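Long-range contacts in protein pid-3 (Caenorhabditis elegans, PDB 7OCX), which probably serves piRNA biogenesis as part of the PETISCO complex, in which its RNA recognition motif domain assembles with that of TOFU-6: residues M14-Y20 with K76-L82; L32-Y36 with Q61-F66. One frame throughout, in Å; residues are numbered along the deposited sequence.

Contact 1 (M14-Y20 with K76-L82); sequences MLKISGY and KLQVSSL
Ile-17 lays its CG1 and CD1 beside Val-79, the two branched side chains pointing the same way off the sheet, with CG1 of Ile-17 4.0 Å from CG2 of Val-79. Its CG1 stands anti to the backbone N (chi1 179°), a turn that also brings it against CD2 of Leu-77. That same Leu-77 methyl meets Tyr-20 at CB and at the ring edge. Cutting Ile-17 back to an alanine would probably leave a gap beside Leu-77 CD2 and Val-79 CG2 on this buried face. Strand 14-18, central in the RNA recognition motif sheet, pairs antiparallel with the last strand, 75-81, and has strand 48-53 on its other side; helix 56-66 covers this face, Ala-62 on Leu-15 and Phe-66 on Leu-77 and Val-79, while Leu-33 packs on Ile-17. Lys-16 and Ser-80 form one hydrogen-bonded pair, the bond from Lys-16 N to Ser-80 O (2.8 Å) lying nearly in line with the C=O. Ser-18 and Gln-78 form the other. On their face, water 1 joins Ser-18 OG (2.8 Å) to the carbonyl O of Gln-78. Past the strand end, Gly-19 adopts a backbone with phi 103°, where a CB would run into Lys-76 O, and water 2 bridges Gly-19 O to Lys-76 N.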
ATOM      1  N   MET B  14      -7.875  -6.463  15.930  1.00 34.04           N
ATOM      2  CA  MET B  14      -7.019  -5.294  16.057  1.00 33.38           C
ATOM      3  C   MET B  14      -5.561  -5.659  16.183  1.00 39.25           C
ATOM      4  O   MET B  14      -5.188  -6.709  16.722  1.00 41.00           O
ATOM      5  CB  MET B  14      -7.480  -4.444  17.251  1.00 34.77           C
ATOM      6  CG  MET B  14      -8.710  -3.652  16.849  1.00 49.92           C
ATOM      7  SD  MET B  14      -9.854  -3.320  18.183  1.00 73.43           S
ATOM      8  CE  MET B  14      -8.782  -3.279  19.603  1.00 60.70           C
ATOM      9  N   LEU B  15      -4.736  -4.777  15.647  1.00 34.96           N
ATOM     10  CA  LEU B  15      -3.304  -4.915  15.799  1.00 36.10           C
ATOM     11  C   LEU B  15      -2.709  -3.564  16.149  1.00 39.21           C
ATOM     12  O   LEU B  15      -3.336  -2.513  15.973  1.00 38.15           O
ATOM     13  CB  LEU B  15      -2.670  -5.498  14.541  1.00 39.88           C
ATOM     14  CG  LEU B  15      -2.750  -4.733  13.214  1.00 39.45           C
ATOM     15  CD1 LEU B  15      -1.834  -3.551  13.231  1.00 38.25           C
ATOM     16  CD2 LEU B  15      -2.350  -5.729  12.155  1.00 45.76           C
ATOM     17  N   LYS B  16      -1.512  -3.628  16.709  1.00 34.41           N
ATOM     18  CA  LYS B  16      -0.655  -2.488  16.985  1.00 37.18           C
ATOM     19  C   LYS B  16       0.450  -2.470  15.951  1.00 41.19           C
ATOM     20  O   LYS B  16       1.032  -3.513  15.649  1.00 41.34           O
ATOM     21  CB  LYS B  16      -0.009  -2.567  18.375  1.00 41.49           C
ATOM     22  CG  LYS B  16      -0.943  -2.493  19.561  1.00 54.12           C
ATOM     23  CD  LYS B  16      -0.164  -2.116  20.834  1.00 60.62           C
ATOM     24  CE  LYS B  16      -0.829  -2.662  22.105  1.00 74.45           C
ATOM     25  NZ  LYS B  16       0.141  -3.114  23.156  1.00 73.00           N
ATOM     26  N   ILE B  17       0.738  -1.298  15.402  1.00 37.19           N
ATOM     27  CA  ILE B  17       1.837  -1.129  14.458  1.00 35.22           C
ATOM     28  C   ILE B  17       2.619   0.118  14.852  1.00 35.02           C
ATOM     29  O   ILE B  17       2.028   1.135  15.231  1.00 37.31           O
ATOM     30  CB  ILE B  17       1.323  -1.051  13.004  1.00 40.81           C
ATOM     31  CG1 ILE B  17       2.492  -0.858  12.031  1.00 41.09           C
ATOM     32  CG2 ILE B  17       0.265   0.048  12.847  1.00 35.73           C
ATOM     33  CD1 ILE B  17       2.130  -1.218  10.611  1.00 37.90           C
ATOM     34  N   SER B  18       3.951   0.034  14.796  1.00 36.11           N
ATOM     35  CA  SER B  18       4.788   1.149  15.220  1.00 40.22           C
ATOM     36  C   SER B  18       6.105   1.071  14.457  1.00 40.30           C
ATOM     37  O   SER B  18       6.427   0.048  13.846  1.00 40.85           O
ATOM     38  CB  SER B  18       5.030   1.138  16.731  1.00 45.78           C
ATOM     39  OG  SER B  18       5.719  -0.021  17.176  1.00 46.36           O
ATOM     40  N   GLY B  19       6.831   2.197  14.439  1.00 40.54           N
ATOM     41  CA  GLY B  19       8.153   2.248  13.858  1.00 35.44           C
ATOM     42  C   GLY B  19       8.243   2.888  12.488  1.00 36.26           C
ATOM     43  O   GLY B  19       9.367   3.131  12.028  1.00 31.11           O
ATOM     44  N   TYR B  20       7.108   3.141  11.830  1.00 31.52           N
ATOM     45  CA  TYR B  20       7.087   3.744  10.518  1.00 34.28           C
ATOM     46  C   TYR B  20       7.398   5.228  10.604  1.00 30.65           C
ATOM     47  O   TYR B  20       7.445   5.812  11.685  1.00 32.67           O
ATOM     48  CB  TYR B  20       5.727   3.533   9.861  1.00 28.44           C
ATOM     49  CG  TYR B  20       4.563   3.881  10.758  1.00 33.45           C
ATOM     50  CD1 TYR B  20       4.204   5.194  11.009  1.00 31.05           C
ATOM     51  CD2 TYR B  20       3.862   2.873  11.425  1.00 34.49           C
ATOM     52  CE1 TYR B  20       3.134   5.508  11.853  1.00 32.61           C
ATOM     53  CE2 TYR B  20       2.802   3.175  12.284  1.00 33.47           C
ATOM     54  CZ  TYR B  20       2.442   4.494  12.491  1.00 36.11           C
ATOM     55  OH  TYR B  20       1.389   4.787  13.314  1.00 35.76           O
ATOM     56  N   LYS B  76      12.182   0.340  11.181  1.00 35.30           N
ATOM     57  CA  LYS B  76      11.805  -1.061  11.316  1.00 32.81           C
ATOM     58  C   LYS B  76      10.428  -1.131  11.965  1.00 32.98           C
ATOM     59  O   LYS B  76      10.177  -0.466  12.975  1.00 33.96           O
ATOM     60  CB  LYS B  76      12.832  -1.811  12.158  1.00 37.90           C
ATOM     61  CG  LYS B  76      12.561  -3.300  12.347  1.00 37.61           C
ATOM     62  CD  LYS B  76      13.725  -3.941  13.101  1.00 41.82           C
ATOM     63  CE  LYS B  76      13.460  -5.389  13.469  1.00 51.61           C
ATOM     64  NZ  LYS B  76      14.551  -5.941  14.359  1.00 53.10           N
ATOM     65  N   LEU B  77       9.548  -1.944  11.391  1.00 32.48           N
ATOM     66  CA  LEU B  77       8.197  -2.099  11.900  1.00 33.71           C
ATOM     67  C   LEU B  77       8.104  -3.100  13.045  1.00 37.11           C
ATOM     68  O   LEU B  77       8.768  -4.137  13.050  1.00 34.88           O
ATOM     69  CB  LEU B  77       7.266  -2.555  10.781  1.00 37.44           C
ATOM     70  CG  LEU B  77       6.842  -1.594   9.672  1.00 35.57           C
ATOM     71  CD1 LEU B  77       5.946  -2.375   8.718  1.00 39.71           C
ATOM     72  CD2 LEU B  77       6.099  -0.432  10.260  1.00 35.92           C
ATOM     73  N   GLN B  78       7.246  -2.782  14.010  1.00 38.26           N
ATOM     74  CA  GLN B  78       6.857  -3.690  15.080  1.00 37.95           C
ATOM     75  C   GLN B  78       5.347  -3.840  14.938  1.00 42.76           C
ATOM     76  O   GLN B  78       4.624  -2.835  14.905  1.00 39.77           O
ATOM     77  CB  GLN B  78       7.277  -3.122  16.442  1.00 43.63           C
ATOM     78  CG  GLN B  78       6.625  -3.801  17.647  1.00 62.27           C
ATOM     79  CD  GLN B  78       7.400  -3.609  18.954  1.00 78.82           C
ATOM     80  OE1 GLN B  78       8.123  -2.627  19.135  1.00 69.95           O
ATOM     81  NE2 GLN B  78       7.246  -4.562  19.872  1.00 93.72           N
ATOM     82  N   VAL B  79       4.882  -5.075  14.735  1.00 38.25           N
ATOM     83  CA  VAL B  79       3.468  -5.368  14.497  1.00 35.57           C
ATOM     84  C   VAL B  79       3.078  -6.499  15.431  1.00 37.26           C
ATOM     85  O   VAL B  79       3.778  -7.512  15.501  1.00 39.24           O
ATOM     86  CB  VAL B  79       3.192  -5.754  13.029  1.00 38.41           C
ATOM     87  CG1 VAL B  79       1.684  -5.917  12.787  1.00 37.21           C
ATOM     88  CG2 VAL B  79       3.763  -4.697  12.075  1.00 35.34           C
ATOM     89  N   SER B  80       1.986  -6.322  16.171  1.00 36.06           N
ATOM     90  CA  SER B  80       1.548  -7.340  17.110  1.00 39.01           C
ATOM     91  C   SER B  80       0.030  -7.318  17.210  1.00 42.10           C
ATOM     92  O   SER B  80      -0.605  -6.280  17.054  1.00 37.43           O
ATOM     93  CB  SER B  80       2.168  -7.153  18.512  1.00 42.23           C
ATOM     94  OG  SER B  80       1.756  -5.928  19.101  1.00 47.87           O
ATOM     95  N   SER B  81      -0.548  -8.479  17.472  1.00 47.57           N
ATOM     96  CA  SER B  81      -1.982  -8.551  17.693  1.00 41.67           C
ATOM     97  C   SER B  81      -2.308  -8.070  19.097  1.00 43.28           C
ATOM     98  O   SER B  81      -1.537  -8.255  20.036  1.00 45.27           O
ATOM     99  CB  SER B  81      -2.488  -9.974  17.515  1.00 45.38           C
ATOM    100  OG  SER B  81      -1.876 -10.809  18.474  1.00 53.75           O
ATOM    101  N   LEU B  82      -3.453  -7.401  19.213  1.00 44.93           N
ATOM    102  CA  LEU B  82      -3.917  -6.900  20.498  1.00 48.01           C
ATOM    103  C   LEU B  82      -4.355  -8.033  21.412  1.00 45.92           C
ATOM    104  O   LEU B  82      -4.274  -7.912  22.640  1.00 55.14           O
ATOM    105  CB  LEU B  82      -5.084  -5.938  20.287  1.00 48.83           C
ATOM    106  CG  LEU B  82      -4.963  -4.622  21.038  1.00 58.81           C
ATOM    107  CD1 LEU B  82      -3.730  -3.870  20.584  1.00 61.11           C
ATOM    108  CD2 LEU B  82      -6.160  -3.737  20.842  1.00 60.49           C
TER
HETATM  109  O   HOH W   1       3.572  -1.805  17.662  1.00 47.07           O
HETATM  110  O   HOH W   2      11.858   2.562  13.255  1.00 39.53           O

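Contact 2 (L32-Y36 with Q61-F66); sequences LLTPY and QAVQDF
Tyr-36 reaches across to helix 56-66 with its hydroxyl, and the polar part of the contact is one hydrogen bond: OH donates to OD2 of Asp-65 at 2.7 Å. The carboxylate oxygen lies in the plane of the tyrosine ring, at its edge, yet the hydroxyl comes to the carboxylate from above, 44° out of its plane. Both side chains have CG anti to the carbonyl carbon, chi1 being -59° in Tyr-36, which aims the ring at the helix.

Next come the ring and methyl contacts, which join the loop between helix 26-32 and strand 38-45 to helix 56-66 on the helical side of the RNA recognition motif sheet. The Tyr-36 ring has the backbone N of Ala-62 over one face and CD of Pro-35, which follows a cis peptide bond, over the other. Its CD2 lies 3.9 Å from CE2 of Phe-66, edge near edge. Phe-66 in turn takes CD2 of Leu-33 against its CD2 at 3.7 Å.

Carbonyl oxygens also approach the Phe-66 ring. Leu-32 O sits over one face, 3.5 Å from CE1, while Thr-34 O comes at the edge, 3.6 Å from CZ.

Lys-42 of the TOFU-6 chain packs on both Tyr-36 and Asp-65, and the Gln-61 amide NE2 bonds to Val-43 O of that chain. The hydroxyl bond probably helps to hold the Asp-65 carboxylate in place beside this interface.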
ATOM      1  N   LEU B  32       0.859   0.700   4.312  1.00 28.42           N
ATOM      2  CA  LEU B  32       1.848  -0.240   4.850  1.00 29.95           C
ATOM      3  C   LEU B  32       1.291  -1.660   4.959  1.00 31.16           C
ATOM      4  O   LEU B  32       2.046  -2.649   4.884  1.00 31.99           O
ATOM      5  CB  LEU B  32       2.327   0.209   6.227  1.00 30.34           C
ATOM      6  CG  LEU B  32       3.090   1.528   6.372  1.00 33.15           C
ATOM      7  CD1 LEU B  32       3.318   1.813   7.860  1.00 37.80           C
ATOM      8  CD2 LEU B  32       4.361   1.419   5.587  1.00 35.35           C
ATOM      9  N   LEU B  33      -0.025  -1.779   5.149  1.00 28.69           N
ATOM     10  CA  LEU B  33      -0.689  -3.046   5.407  1.00 28.67           C
ATOM     11  C   LEU B  33      -1.324  -3.669   4.176  1.00 28.11           C
ATOM     12  O   LEU B  33      -2.033  -4.682   4.312  1.00 29.20           O
ATOM     13  CB  LEU B  33      -1.761  -2.853   6.489  1.00 32.33           C
ATOM     14  CG  LEU B  33      -1.202  -2.416   7.832  1.00 32.19           C
ATOM     15  CD1 LEU B  33      -2.308  -1.929   8.776  1.00 37.36           C
ATOM     16  CD2 LEU B  33      -0.432  -3.550   8.554  1.00 37.72           C
ATOM     17  N   THR B  34      -1.110  -3.094   2.998  1.00 28.91           N
ATOM     18  CA  THR B  34      -1.554  -3.710   1.757  1.00 27.14           C
ATOM     19  C   THR B  34      -1.115  -5.165   1.722  1.00 32.29           C
ATOM     20  O   THR B  34       0.064  -5.453   1.977  1.00 33.09           O
ATOM     21  CB  THR B  34      -0.954  -2.980   0.558  1.00 30.84           C
ATOM     22  OG1 THR B  34      -1.334  -1.615   0.664  1.00 31.59           O
ATOM     23  CG2 THR B  34      -1.471  -3.549  -0.760  1.00 33.52           C
ATOM     24  N   PRO B  35      -2.006  -6.104   1.358  1.00 38.16           N
ATOM     25  CA  PRO B  35      -3.369  -5.907   0.820  1.00 30.72           C
ATOM     26  C   PRO B  35      -4.518  -6.095   1.822  1.00 34.47           C
ATOM     27  O   PRO B  35      -5.654  -6.182   1.392  1.00 32.17           O
ATOM     28  CB  PRO B  35      -3.442  -6.997  -0.257  1.00 35.23           C
ATOM     29  CG  PRO B  35      -2.693  -8.151   0.384  1.00 36.88           C
ATOM     30  CD  PRO B  35      -1.582  -7.509   1.229  1.00 35.40           C
ATOM     31  N   TYR B  36      -4.234  -6.174   3.122  1.00 31.29           N
ATOM     32  CA  TYR B  36      -5.257  -6.522   4.102  1.00 30.52           C
ATOM     33  C   TYR B  36      -6.291  -5.416   4.254  1.00 36.46           C
ATOM     34  O   TYR B  36      -6.007  -4.226   4.062  1.00 31.36           O
ATOM     35  CB  TYR B  36      -4.601  -6.873   5.456  1.00 31.72           C
ATOM     36  CG  TYR B  36      -3.658  -8.027   5.263  1.00 31.24           C
ATOM     37  CD1 TYR B  36      -4.152  -9.315   5.055  1.00 33.79           C
ATOM     38  CD2 TYR B  36      -2.278  -7.842   5.224  1.00 33.27           C
ATOM     39  CE1 TYR B  36      -3.315 -10.377   4.826  1.00 36.30           C
ATOM     40  CE2 TYR B  36      -1.433  -8.903   4.996  1.00 35.21           C
ATOM     41  CZ  TYR B  36      -1.960 -10.172   4.795  1.00 39.35           C
ATOM     42  OH  TYR B  36      -1.139 -11.241   4.563  1.00 38.80           O
ATOM     43  N   GLN B  61      -1.999 -12.839   9.630  1.00 32.99           N
ATOM     44  CA  GLN B  61      -1.118 -12.735   8.465  1.00 33.00           C
ATOM     45  C   GLN B  61      -0.366 -11.407   8.421  1.00 30.02           C
ATOM     46  O   GLN B  61       0.797 -11.362   7.992  1.00 33.63           O
ATOM     47  CB  GLN B  61      -1.936 -12.914   7.182  1.00 34.33           C
ATOM     48  CG  GLN B  61      -2.599 -14.291   7.108  1.00 34.58           C
ATOM     49  CD  GLN B  61      -3.600 -14.386   5.972  1.00 30.46           C
ATOM     50  OE1 GLN B  61      -3.270 -14.819   4.872  1.00 33.90           O
ATOM     51  NE2 GLN B  61      -4.838 -14.023   6.261  1.00 29.65           N
ATOM     52  N   ALA B  62      -1.006 -10.318   8.854  1.00 32.36           N
ATOM     53  CA  ALA B  62      -0.325  -9.028   8.865  1.00 32.65           C
ATOM     54  C   ALA B  62       0.835  -9.036   9.847  1.00 31.16           C
ATOM     55  O   ALA B  62       1.896  -8.479   9.565  1.00 32.34           O
ATOM     56  CB  ALA B  62      -1.300  -7.900   9.214  1.00 32.34           C
ATOM     57  N   VAL B  63       0.647  -9.628  11.026  1.00 34.49           N
ATOM     58  CA  VAL B  63       1.772  -9.757  11.948  1.00 33.20           C
ATOM     59  C   VAL B  63       2.906 -10.541  11.295  1.00 33.25           C
ATOM     60  O   VAL B  63       4.074 -10.126  11.320  1.00 36.03           O
ATOM     61  CB  VAL B  63       1.318 -10.414  13.267  1.00 36.19           C
ATOM     62  CG1 VAL B  63       2.532 -10.670  14.177  1.00 40.73           C
ATOM     63  CG2 VAL B  63       0.273  -9.554  13.970  1.00 36.27           C
ATOM     64  N   GLN B  64       2.577 -11.674  10.674  1.00 33.70           N
ATOM     65  CA  GLN B  64       3.613 -12.497  10.061  1.00 39.77           C
ATOM     66  C   GLN B  64       4.309 -11.744   8.938  1.00 38.86           C
ATOM     67  O   GLN B  64       5.534 -11.824   8.800  1.00 39.18           O
ATOM     68  CB  GLN B  64       2.979 -13.803   9.581  1.00 49.34           C
ATOM     69  CG  GLN B  64       3.821 -14.746   8.738  1.00 63.59           C
ATOM     70  CD  GLN B  64       3.093 -16.075   8.475  1.00 65.57           C
ATOM     71  OE1 GLN B  64       2.418 -16.236   7.455  1.00 66.80           O
ATOM     72  NE2 GLN B  64       3.206 -17.012   9.412  1.00 63.49           N
ATOM     73  N   ASP B  65       3.547 -10.985   8.136  1.00 35.86           N
ATOM     74  CA  ASP B  65       4.144 -10.319   6.981  1.00 35.13           C
ATOM     75  C   ASP B  65       5.009  -9.127   7.383  1.00 38.41           C
ATOM     76  O   ASP B  65       5.994  -8.811   6.697  1.00 38.51           O
ATOM     77  CB  ASP B  65       3.081  -9.787   6.013  1.00 36.52           C
ATOM     78  CG  ASP B  65       2.379 -10.859   5.205  1.00 44.71           C
ATOM     79  OD1 ASP B  65       2.732 -12.045   5.312  1.00 44.24           O
ATOM     80  OD2 ASP B  65       1.442 -10.462   4.448  1.00 43.63           O
ATOM     81  N   PHE B  66       4.602  -8.383   8.427  1.00 34.81           N
ATOM     82  CA  PHE B  66       5.145  -7.052   8.666  1.00 35.52           C
ATOM     83  C   PHE B  66       5.943  -6.910   9.947  1.00 32.35           C
ATOM     84  O   PHE B  66       6.789  -6.027  10.019  1.00 31.66           O
ATOM     85  CB  PHE B  66       4.012  -6.007   8.659  1.00 34.43           C
ATOM     86  CG  PHE B  66       3.207  -6.016   7.398  1.00 32.14           C
ATOM     87  CD1 PHE B  66       3.828  -5.915   6.147  1.00 38.55           C
ATOM     88  CD2 PHE B  66       1.836  -6.194   7.444  1.00 36.32           C
ATOM     89  CE1 PHE B  66       3.097  -5.974   4.978  1.00 37.53           C
ATOM     90  CE2 PHE B  66       1.092  -6.240   6.265  1.00 37.31           C
ATOM     91  CZ  PHE B  66       1.717  -6.146   5.045  1.00 33.86           C
TER

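Overall arrangement
Contact 2 is nested along the chain inside the loop closed by contact 1, and their centres are about 10 Å apart. Helix 56-66 joins them: Phe-66 CB lies 3.7 Å from Val-79 CG2, and Val-63 CG1 lies 3.6 Å from Val-79 O, so the helix that meets 32-36 also rests on the sheet strand. A second seam runs from Tyr-20 CB to Leu-32 CD1 at 3.6 Å, tying the loop just after strand 14-18 to the start of segment 32-36. Within the four-chain assembly, contact 2 is also touched by TOFU-6 and by a second copy of this protein, whereas neither segment of contact 1 meets another protein chain.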